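Local coordinates for DUF5037 domain-containing protein (Ruminococcus gnavus, PDB 4GL6) that is of unknown function but belongs to the DUF5037 family of a human gut bacterium, its chain building one antiparallel and one mixed beta sheet, at residues E188-I193 and S204-I209; Y180-K185 and E211-F216; Y100-I105 and F197-E202. All coordinates share one frame; numbering follows the deposited sequence.

Contact 1: residues E188-I193 and S204-I209; sequences EKAEKI and SNFEDI
Ile193 and Ile209 meet end to end between two helices, with CD1 of Ile193 3.9 Å from CD1 of Ile209. Both isoleucines have the same shape: CG1 is anti to the carbonyl carbon (chi1 -62° in Ile193), and an extended second torsion carries CD1 straight on toward the opposing helix. Each methyl end then finds a second neighbour. CD1 of Ile209 touches CB of Lys189 at 3.8 Å, so the lysine contributes the root of its side chain to the apolar seam while the rest of its extended chain runs on past the contact. CD1 of Ile193 meets the amide of Asn205, which points back at it, with ND2 3.6 Å from that methyl; this is packing of a polar group against an apolar one, at the margin of the interface.

Phe206 fills the deeper part. Its CB is not aimed at the facing helix, yet with CG anti to the backbone N (chi1 -178°) the ring swings across until CE1 lies 4.0 Å from CB of Ala190. The carbonyl O of Ala190, which also accepts the helical bond from Ile193 N, lies in the plane of the ring at its edge, where the weakly positive ring hydrogens probably suit it. CG2 of Ile193 approaches CD1 of the same ring obliquely, at 4.0 Å. Beyond the helix pair, Phe206 meets Tyr145 edge-to-face, which ties the seam to strand 140-147.

The small Ala190 sits where the backbones come nearest, its CA 6.3 Å from that of Phe206. With axes 9.9 Å apart at closest approach and chain directions at 153°, helices 184-194 and 204-210 form a nearly antiparallel helical hairpin, joined by the loop that carries residues 197-202 and packed mainly through apolar side chains.

Contact 2: residues Y180-K185 and E211-F216; sequences YYLDHK and EGQPYF
Tyr180 and Tyr215 face each other as an antiparallel, non-hydrogen-bonded pair where strands 175-182 and 215-220 of the mixed sheet meet. Their side chains run side by side in an offset stack, ring centroids 4.9 Å apart and planes at 13°, and CB of Tyr215 makes a CH-pi contact over the face of the Tyr180 ring. One residue on, Tyr181 N gives a nearly straight bond to Pro214 O (2.9 Å, 167°). The phenol of Tyr181 is satisfied elsewhere, by Glu159.

Past the strand end, side chains take over the bonding. Asp183 is the N-cap of helix 184-194, and its carboxylate caps a backbone N of the first turn. OD2 of Asp183 also bonds Ser186 and receives NE2 of Gln213 at 2.7 Å, nearly in line with its own C-O bond. The bend at chi2 of Gln213 lays CG over CD2 of Leu182 (3.5 Å) and turns the amide to the aspartate. Putting an alanine at Gln213 would probably leave Asp183 OD2 without its amide donor and the Leu182 methyl less covered. At the other end of the amide, OE1 of Gln213 accepts a weak, long bond from Asp183 N at 3.5 Å.

Contact 3: residues Y100-I105 and F197-E202; sequences YIQGDI and FTSGDE
Glu202 OE2 is gripped by several donors: NE2 of Gln102 at 3.0 Å, a water at 2.9 Å, and, weakly, the backbone N of Gly200 at 3.3 Å. The motif around it is a type II beta turn, Thr198 to Asp201, pressed against strand 99-104 at the margin of the mixed sheet. Asp201 N closes the turn on Thr198 O at 2.9 Å, and Gly200 takes the positive phi of its third position, where a side chain would be jammed against the preceding carbonyl.

Gln102 is the strand's main contribution. CG is anti to the backbone N (chi1 -169°) and the chain stays extended, so the amide is delivered straight into the loop from the face of the strand turned to it. The Glu202 carboxylate points back at this amide, the two planes nearly coplanar at 27°; NE2 keeps its partner in the amide plane and comes to OE2 on its anti side, somewhat out of the carboxylate plane. The bend at chi2 of Glu202 curls the carboxylate back, so that it also takes weak bonds from Gly200 N in the turn just before it.

Both ends of the amide are occupied, which should fix its rotation. Beside Glu202, NE2 of Gln102 gives a bond to a second water at 3.0 Å, and that water donates to Phe197 O and to Tyr100 OH. OE1 of Gln102 accepts from the first water, which thereby joins two acceptors, this oxygen and Glu202 OE2, that could not bond each other directly. Trp143 packs against both Gln102 and Ser199 and gives Asp104 OD2 a weak bond. Finally, the hydroxyl of Ser199 donates to Gln102 OE1 at 2.9 Å from above the carbonyl plane, OG lying 54° out of it.

In the fold
The three contacts differ in chemistry with their place around one mixed sheet. Contact 3, close to the centre of the chain, is polar and water-mediated; contacts 1 and 2 lie about 16 and about 18 Å from it, centre to centre. All three are partly buried, but only contacts 1 and 2 include exposed residues among those that touch. Contact 1 is mainly apolar, whereas contact 2 mixes ring stacking with backbone and amide bonds. Contacts 1 and 2 share helix 184-194 and touch through Ala190 and Leu182. Residues 197-202 of contact 3 belong to the loop between contact 1's helices, and Ile193 packs on Glu202. Contacts 2 and 3 do not touch, but reach opposite outer strands of the sheet.

Contact 1: residues E188-I193 and S204-I209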
loop_
_atom_site.group_PDB
_atom_site.type_symbol
_atom_site.label_atom_id
_atom_site.label_comp_id
_atom_site.label_asym_id
_atom_site.label_seq_id
_atom_site.Cartn_x
_atom_site.Cartn_y
_atom_site.Cartn_z
ATOM N N GLU A 188 8.879 -8.071 -14.107
ATOM C CA GLU A 188 10.001 -7.120 -14.178
ATOM C C GLU A 188 9.610 -5.726 -14.662
ATOM O O GLU A 188 10.163 -4.740 -14.184
ATOM C CB GLU A 188 11.143 -7.717 -15.000
ATOM C CG GLU A 188 11.845 -8.900 -14.290
ATOM C CD GLU A 188 12.702 -8.547 -13.062
ATOM O OE1 GLU A 188 13.329 -7.465 -13.015
ATOM O OE2 GLU A 188 12.749 -9.379 -12.123
ATOM N N LYS A 189 8.671 -5.663 -15.607
ATOM C CA LYS A 189 8.124 -4.388 -16.089
ATOM C C LYS A 189 7.235 -3.771 -15.020
ATOM O O LYS A 189 7.285 -2.551 -14.793
ATOM C CB LYS A 189 7.280 -4.578 -17.345
ATOM C CG LYS A 189 8.034 -5.028 -18.587
ATOM C CD LYS A 189 7.046 -5.325 -19.696
ATOM C CE LYS A 189 7.730 -5.973 -20.856
ATOM N NZ LYS A 189 6.713 -6.442 -21.835
ATOM N N ALA A 190 6.405 -4.615 -14.394
ATOM C CA ALA A 190 5.506 -4.195 -13.343
ATOM C C ALA A 190 6.270 -3.521 -12.214
ATOM O O ALA A 190 5.935 -2.422 -11.821
ATOM C CB ALA A 190 4.723 -5.382 -12.820
ATOM N N GLU A 191 7.314 -4.189 -11.739
ATOM C CA GLU A 191 8.170 -3.745 -10.611
ATOM C C GLU A 191 8.693 -2.338 -10.835
ATOM O O GLU A 191 8.619 -1.518 -9.941
ATOM C CB GLU A 191 9.341 -4.733 -10.449
ATOM C CG GLU A 191 10.288 -4.616 -9.250
ATOM C CD GLU A 191 11.528 -5.507 -9.422
ATOM O OE1 GLU A 191 12.199 -5.446 -10.492
ATOM O OE2 GLU A 191 11.839 -6.289 -8.496
ATOM N N LYS A 192 9.181 -2.050 -12.041
ATOM C CA LYS A 192 9.713 -0.713 -12.375
ATOM C C LYS A 192 8.678 0.411 -12.207
ATOM O O LYS A 192 9.043 1.531 -11.866
ATOM C CB LYS A 192 10.310 -0.673 -13.787
ATOM C CG LYS A 192 11.435 -1.670 -14.094
ATOM C CD LYS A 192 12.635 -1.736 -13.150
ATOM C CE LYS A 192 13.437 -3.000 -13.447
ATOM N NZ LYS A 192 14.738 -3.121 -12.736
ATOM N N ILE A 193 7.396 0.102 -12.411
ATOM C CA ILE A 193 6.287 1.069 -12.249
ATOM C C ILE A 193 5.886 1.205 -10.774
ATOM O O ILE A 193 5.706 2.317 -10.280
ATOM C CB ILE A 193 5.080 0.674 -13.117
ATOM C CG1 ILE A 193 5.472 0.681 -14.616
ATOM C CG2 ILE A 193 3.925 1.639 -12.872
ATOM C CD1 ILE A 193 4.442 0.087 -15.562
ATOM N N SER A 204 -2.251 3.432 -16.940
ATOM C CA SER A 204 -2.890 2.504 -17.881
ATOM C C SER A 204 -1.959 1.388 -18.366
ATOM O O SER A 204 -2.413 0.245 -18.500
ATOM C CB SER A 204 -3.578 3.237 -19.056
ATOM O OG SER A 204 -2.702 4.098 -19.757
ATOM N N ASN A 205 -0.678 1.697 -18.603
ATOM C CA ASN A 205 0.296 0.658 -19.058
ATOM C C ASN A 205 0.523 -0.443 -18.017
ATOM O O ASN A 205 0.740 -1.592 -18.393
ATOM C CB ASN A 205 1.645 1.230 -19.528
ATOM C CG ASN A 205 2.375 2.002 -18.431
ATOM O OD1 ASN A 205 1.747 2.613 -17.531
ATOM N ND2 ASN A 205 3.716 1.974 -18.493
ATOM N N PHE A 206 0.468 -0.080 -16.732
ATOM C CA PHE A 206 0.522 -1.062 -15.650
ATOM C C PHE A 206 -0.678 -2.014 -15.748
ATOM O O PHE A 206 -0.509 -3.229 -15.642
ATOM C CB PHE A 206 0.515 -0.380 -14.265
ATOM C CG PHE A 206 0.613 -1.344 -13.124
ATOM C CD1 PHE A 206 1.850 -1.798 -12.700
ATOM C CD2 PHE A 206 -0.519 -1.818 -12.480
ATOM C CE1 PHE A 206 1.967 -2.693 -11.642
ATOM C CE2 PHE A 206 -0.410 -2.721 -11.418
ATOM C CZ PHE A 206 0.839 -3.161 -10.999
ATOM N N GLU A 207 -1.876 -1.442 -15.937
ATOM C CA GLU A 207 -3.131 -2.204 -16.040
ATOM C C GLU A 207 -3.033 -3.150 -17.231
ATOM O O GLU A 207 -3.429 -4.310 -17.108
ATOM C CB GLU A 207 -4.384 -1.285 -16.119
ATOM C CG GLU A 207 -4.600 -0.282 -14.957
ATOM C CD GLU A 207 -4.649 -0.866 -13.550
ATOM O OE1 GLU A 207 -5.140 -1.998 -13.348
ATOM O OE2 GLU A 207 -4.213 -0.155 -12.614
ATOM N N ASP A 208 -2.431 -2.677 -18.330
ATOM C CA ASP A 208 -2.198 -3.492 -19.522
ATOM C C ASP A 208 -1.243 -4.675 -19.261
ATOM O O ASP A 208 -1.440 -5.748 -19.845
ATOM C CB ASP A 208 -1.654 -2.660 -20.709
ATOM C CG ASP A 208 -2.643 -1.587 -21.220
ATOM O OD1 ASP A 208 -3.853 -1.613 -20.885
ATOM O OD2 ASP A 208 -2.182 -0.700 -21.979
ATOM N N ILE A 209 -0.219 -4.489 -18.416
ATOM C CA ILE A 209 0.729 -5.575 -18.109
ATOM C C ILE A 209 0.070 -6.662 -17.273
ATOM O O ILE A 209 0.245 -7.840 -17.557
ATOM C CB ILE A 209 1.963 -5.079 -17.346
ATOM C CG1 ILE A 209 2.815 -4.176 -18.222
ATOM C CG2 ILE A 209 2.807 -6.259 -16.871
ATOM C CD1 ILE A 209 3.718 -3.266 -17.424
#

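Contact 2: residues Y180-K185 and E211-F216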
loop_
_atom_site.group_PDB
_atom_site.type_symbol
_atom_site.label_atom_id
_atom_site.label_comp_id
_atom_site.label_asym_id
_atom_site.label_seq_id
_atom_site.Cartn_x
_atom_site.Cartn_y
_atom_site.Cartn_z
ATOM N N TYR A 180 -1.193 -11.576 -7.370
ATOM C CA TYR A 180 -1.031 -11.717 -8.825
ATOM C C TYR A 180 0.175 -12.605 -9.083
ATOM O O TYR A 180 1.251 -12.331 -8.540
ATOM C CB TYR A 180 -0.795 -10.346 -9.468
ATOM C CG TYR A 180 -2.003 -9.442 -9.517
ATOM C CD1 TYR A 180 -2.347 -8.646 -8.437
ATOM C CD2 TYR A 180 -2.783 -9.341 -10.683
ATOM C CE1 TYR A 180 -3.457 -7.799 -8.491
ATOM C CE2 TYR A 180 -3.892 -8.498 -10.745
ATOM C CZ TYR A 180 -4.222 -7.731 -9.636
ATOM O OH TYR A 180 -5.287 -6.882 -9.683
ATOM N N TYR A 181 -0.011 -13.678 -9.862
ATOM C CA TYR A 181 1.075 -14.598 -10.260
ATOM C C TYR A 181 1.475 -14.254 -11.705
ATOM O O TYR A 181 0.976 -14.834 -12.674
ATOM C CB TYR A 181 0.634 -16.041 -10.115
ATOM C CG TYR A 181 0.343 -16.424 -8.675
ATOM C CD1 TYR A 181 -0.938 -16.279 -8.131
ATOM C CD2 TYR A 181 1.343 -16.925 -7.851
ATOM C CE1 TYR A 181 -1.210 -16.637 -6.808
ATOM C CE2 TYR A 181 1.085 -17.282 -6.523
ATOM C CZ TYR A 181 -0.199 -17.149 -6.007
ATOM O OH TYR A 181 -0.449 -17.499 -4.686
ATOM N N LEU A 182 2.370 -13.277 -11.823
ATOM C CA LEU A 182 2.824 -12.752 -13.106
ATOM C C LEU A 182 3.965 -13.566 -13.709
ATOM O O LEU A 182 4.781 -14.142 -12.991
ATOM C CB LEU A 182 3.336 -11.317 -12.928
ATOM C CG LEU A 182 2.418 -10.273 -12.305
ATOM C CD1 LEU A 182 3.173 -8.961 -12.230
ATOM C CD2 LEU A 182 1.162 -10.097 -13.143
ATOM N N ASP A 183 4.024 -13.588 -15.037
ATOM C CA ASP A 183 5.138 -14.222 -15.739
ATOM C C ASP A 183 6.357 -13.302 -15.520
ATOM O O ASP A 183 6.194 -12.091 -15.245
ATOM C CB ASP A 183 4.816 -14.481 -17.226
ATOM C CG ASP A 183 4.698 -13.196 -18.049
ATOM O OD1 ASP A 183 5.740 -12.663 -18.539
ATOM O OD2 ASP A 183 3.547 -12.736 -18.214
ATOM N N HIS A 184 7.554 -13.879 -15.653
ATOM C CA HIS A 184 8.825 -13.169 -15.402
ATOM C C HIS A 184 8.949 -11.810 -16.059
ATOM O O HIS A 184 9.131 -10.803 -15.368
ATOM C CB HIS A 184 10.027 -14.069 -15.732
ATOM C CG HIS A 184 11.368 -13.444 -15.408
ATOM N ND1 HIS A 184 11.755 -13.158 -14.148
ATOM C CD2 HIS A 184 12.421 -13.054 -16.246
ATOM C CE1 HIS A 184 12.995 -12.607 -14.181
ATOM N NE2 HIS A 184 13.397 -12.553 -15.467
ATOM N N LYS A 185 8.813 -11.757 -17.382
ATOM C CA LYS A 185 8.951 -10.477 -18.096
ATOM C C LYS A 185 7.875 -9.458 -17.649
ATOM O O LYS A 185 8.182 -8.281 -17.436
ATOM C CB LYS A 185 9.033 -10.697 -19.616
ATOM C CG LYS A 185 10.273 -11.521 -20.006
ATOM C CD LYS A 185 10.584 -11.567 -21.500
ATOM C CE LYS A 185 11.836 -12.377 -21.781
ATOM N NZ LYS A 185 12.275 -12.283 -23.194
ATOM N N GLU A 211 -3.258 -7.238 -16.895
ATOM C CA GLU A 211 -4.543 -7.742 -17.438
ATOM C C GLU A 211 -4.432 -9.185 -17.906
ATOM O O GLU A 211 -3.497 -9.520 -18.624
ATOM C CB GLU A 211 -5.018 -6.911 -18.647
ATOM C CG GLU A 211 -6.467 -7.119 -19.115
ATOM C CD GLU A 211 -7.451 -6.053 -18.599
ATOM O OE1 GLU A 211 -7.193 -4.835 -18.770
ATOM O OE2 GLU A 211 -8.515 -6.421 -18.051
ATOM N N GLY A 212 -5.375 -10.033 -17.482
ATOM C CA GLY A 212 -5.413 -11.438 -17.882
ATOM C C GLY A 212 -4.528 -12.368 -17.083
ATOM O O GLY A 212 -4.755 -13.571 -17.100
ATOM N N GLN A 213 -3.521 -11.834 -16.389
ATOM C CA GLN A 213 -2.621 -12.634 -15.546
ATOM C C GLN A 213 -3.461 -13.231 -14.398
ATOM O O GLN A 213 -4.365 -12.554 -13.888
ATOM C CB GLN A 213 -1.493 -11.759 -14.967
ATOM C CG GLN A 213 -0.536 -11.140 -15.990
ATOM C CD GLN A 213 0.515 -12.082 -16.544
ATOM O OE1 GLN A 213 0.743 -13.191 -16.064
ATOM N NE2 GLN A 213 1.202 -11.609 -17.541
ATOM N N PRO A 214 -3.161 -14.478 -13.990
ATOM C CA PRO A 214 -3.939 -15.094 -12.921
ATOM C C PRO A 214 -3.722 -14.415 -11.583
ATOM O O PRO A 214 -2.582 -14.086 -11.240
ATOM C CB PRO A 214 -3.408 -16.531 -12.877
ATOM C CG PRO A 214 -2.020 -16.437 -13.390
ATOM C CD PRO A 214 -2.044 -15.344 -14.420
ATOM N N TYR A 215 -4.816 -14.183 -10.855
ATOM C CA TYR A 215 -4.750 -13.585 -9.538
ATOM C C TYR A 215 -5.853 -14.083 -8.627
ATOM O O TYR A 215 -6.879 -14.577 -9.075
ATOM C CB TYR A 215 -4.775 -12.056 -9.625
ATOM C CG TYR A 215 -6.151 -11.442 -9.705
ATOM C CD1 TYR A 215 -6.898 -11.513 -10.868
ATOM C CD2 TYR A 215 -6.705 -10.787 -8.595
ATOM C CE1 TYR A 215 -8.165 -10.946 -10.921
ATOM C CE2 TYR A 215 -7.966 -10.222 -8.627
ATOM C CZ TYR A 215 -8.693 -10.303 -9.796
ATOM O OH TYR A 215 -9.932 -9.723 -9.834
ATOM N N PHE A 216 -5.604 -13.942 -7.335
ATOM C CA PHE A 216 -6.524 -14.344 -6.297
ATOM C C PHE A 216 -6.833 -13.094 -5.486
ATOM O O PHE A 216 -5.908 -12.457 -4.995
ATOM C CB PHE A 216 -5.865 -15.415 -5.434
ATOM C CG PHE A 216 -6.654 -15.804 -4.216
ATOM C CD1 PHE A 216 -7.850 -16.494 -4.343
ATOM C CD2 PHE A 216 -6.169 -15.531 -2.937
ATOM C CE1 PHE A 216 -8.574 -16.889 -3.214
ATOM C CE2 PHE A 216 -6.881 -15.927 -1.801
ATOM C CZ PHE A 216 -8.089 -16.604 -1.940
#

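Contact 3: residues Y100-I105 and F197-E202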
loop_
_atom_site.group_PDB
_atom_site.type_symbol
_atom_site.label_atom_id
_atom_site.label_comp_id
_atom_site.label_asym_id
_atom_site.label_seq_id
_atom_site.Cartn_x
_atom_site.Cartn_y
_atom_site.Cartn_z
ATOM N N TYR A 100 6.673 -8.110 -5.194
ATOM C CA TYR A 100 6.486 -6.755 -4.714
ATOM C C TYR A 100 5.196 -6.761 -3.895
ATOM O O TYR A 100 4.133 -7.137 -4.422
ATOM C CB TYR A 100 6.404 -5.764 -5.869
ATOM C CG TYR A 100 6.458 -4.325 -5.397
ATOM C CD1 TYR A 100 5.301 -3.676 -4.932
ATOM C CD2 TYR A 100 7.652 -3.603 -5.419
ATOM C CE1 TYR A 100 5.339 -2.351 -4.499
ATOM C CE2 TYR A 100 7.698 -2.275 -4.998
ATOM C CZ TYR A 100 6.538 -1.654 -4.538
ATOM O OH TYR A 100 6.564 -0.355 -4.112
ATOM N N ILE A 101 5.295 -6.357 -2.627
ATOM C CA ILE A 101 4.156 -6.307 -1.729
ATOM C C ILE A 101 3.812 -4.841 -1.541
ATOM O O ILE A 101 4.605 -4.079 -0.986
ATOM C CB ILE A 101 4.480 -6.947 -0.371
ATOM C CG1 ILE A 101 4.960 -8.404 -0.568
ATOM C CG2 ILE A 101 3.265 -6.872 0.543
ATOM C CD1 ILE A 101 5.533 -9.038 0.685
ATOM N N GLN A 102 2.621 -4.451 -1.989
ATOM C CA GLN A 102 2.147 -3.067 -1.893
ATOM C C GLN A 102 0.997 -2.945 -0.876
ATOM O O GLN A 102 -0.105 -3.447 -1.108
ATOM C CB GLN A 102 1.669 -2.598 -3.253
ATOM C CG GLN A 102 1.397 -1.111 -3.345
ATOM C CD GLN A 102 0.654 -0.767 -4.603
ATOM O OE1 GLN A 102 -0.512 -1.119 -4.751
ATOM N NE2 GLN A 102 1.302 -0.056 -5.488
ATOM N N GLY A 103 1.260 -2.267 0.232
ATOM C CA GLY A 103 0.250 -2.033 1.263
ATOM C C GLY A 103 -0.585 -0.827 0.888
ATOM O O GLY A 103 -0.030 0.180 0.467
ATOM N N ASP A 104 -1.904 -0.932 1.057
ATOM C CA ASP A 104 -2.876 0.112 0.710
ATOM C C ASP A 104 -3.760 0.401 1.924
ATOM O O ASP A 104 -4.846 -0.157 2.065
ATOM C CB ASP A 104 -3.686 -0.362 -0.514
ATOM C CG ASP A 104 -4.706 0.666 -1.016
ATOM O OD1 ASP A 104 -4.622 1.882 -0.727
ATOM O OD2 ASP A 104 -5.601 0.223 -1.743
ATOM N N ILE A 105 -3.240 1.253 2.808
ATOM C CA ILE A 105 -3.901 1.676 4.041
ATOM C C ILE A 105 -4.217 3.157 3.908
ATOM O O ILE A 105 -3.337 3.926 3.639
ATOM C CB ILE A 105 -3.001 1.428 5.256
ATOM C CG1 ILE A 105 -2.834 -0.089 5.468
ATOM C CG2 ILE A 105 -3.595 2.046 6.530
ATOM C CD1 ILE A 105 -1.775 -0.494 6.466
ATOM N N PHE A 197 5.174 4.775 -8.209
ATOM C CA PHE A 197 3.763 5.192 -8.095
ATOM C C PHE A 197 3.086 4.469 -6.937
ATOM O O PHE A 197 3.427 3.330 -6.649
ATOM C CB PHE A 197 2.981 4.907 -9.385
ATOM C CG PHE A 197 3.369 5.779 -10.540
ATOM C CD1 PHE A 197 3.099 7.146 -10.509
ATOM C CD2 PHE A 197 3.952 5.239 -11.685
ATOM C CE1 PHE A 197 3.447 7.967 -11.570
ATOM C CE2 PHE A 197 4.300 6.059 -12.750
ATOM C CZ PHE A 197 4.045 7.423 -12.693
ATOM N N THR A 198 2.113 5.135 -6.307
ATOM C CA THR A 198 1.351 4.577 -5.177
ATOM C C THR A 198 0.187 3.738 -5.663
ATOM O O THR A 198 -0.205 3.804 -6.836
ATOM C CB THR A 198 0.850 5.677 -4.236
ATOM O OG1 THR A 198 0.210 6.694 -5.005
ATOM C CG2 THR A 198 2.024 6.283 -3.467
ATOM N N SER A 199 -0.374 2.974 -4.731
ATOM C CA SER A 199 -1.474 2.037 -4.985
ATOM C C SER A 199 -2.661 2.674 -5.689
ATOM O O SER A 199 -3.241 3.649 -5.181
ATOM C CB SER A 199 -1.963 1.415 -3.678
ATOM O OG SER A 199 -2.854 0.363 -3.915
ATOM N N GLY A 200 -3.002 2.118 -6.856
ATOM C CA GLY A 200 -4.073 2.621 -7.694
ATOM C C GLY A 200 -3.632 3.665 -8.717
ATOM O O GLY A 200 -4.295 3.793 -9.734
ATOM N N ASP A 201 -2.545 4.411 -8.455
ATOM C CA ASP A 201 -2.051 5.469 -9.346
ATOM C C ASP A 201 -0.934 4.956 -10.294
ATOM O O ASP A 201 -0.160 5.760 -10.836
ATOM C CB ASP A 201 -1.561 6.668 -8.504
ATOM C CG ASP A 201 -1.668 8.049 -9.233
ATOM O OD1 ASP A 201 -1.914 8.134 -10.460
ATOM O OD2 ASP A 201 -1.522 9.088 -8.539
ATOM N N GLU A 202 -0.883 3.644 -10.535
ATOM C CA GLU A 202 0.161 3.055 -11.393
ATOM C C GLU A 202 0.098 3.427 -12.875
ATOM O O GLU A 202 1.122 3.408 -13.527
ATOM C CB GLU A 202 0.210 1.527 -11.279
ATOM C CG GLU A 202 0.502 0.980 -9.882
ATOM C CD GLU A 202 -0.698 0.749 -8.988
ATOM O OE1 GLU A 202 -1.832 1.101 -9.364
ATOM O OE2 GLU A 202 -0.493 0.208 -7.878
HETATM O O HOH W 1 3.894 1.190 -4.824
HETATM O O HOH W 2 -1.383 -2.372 -6.879
#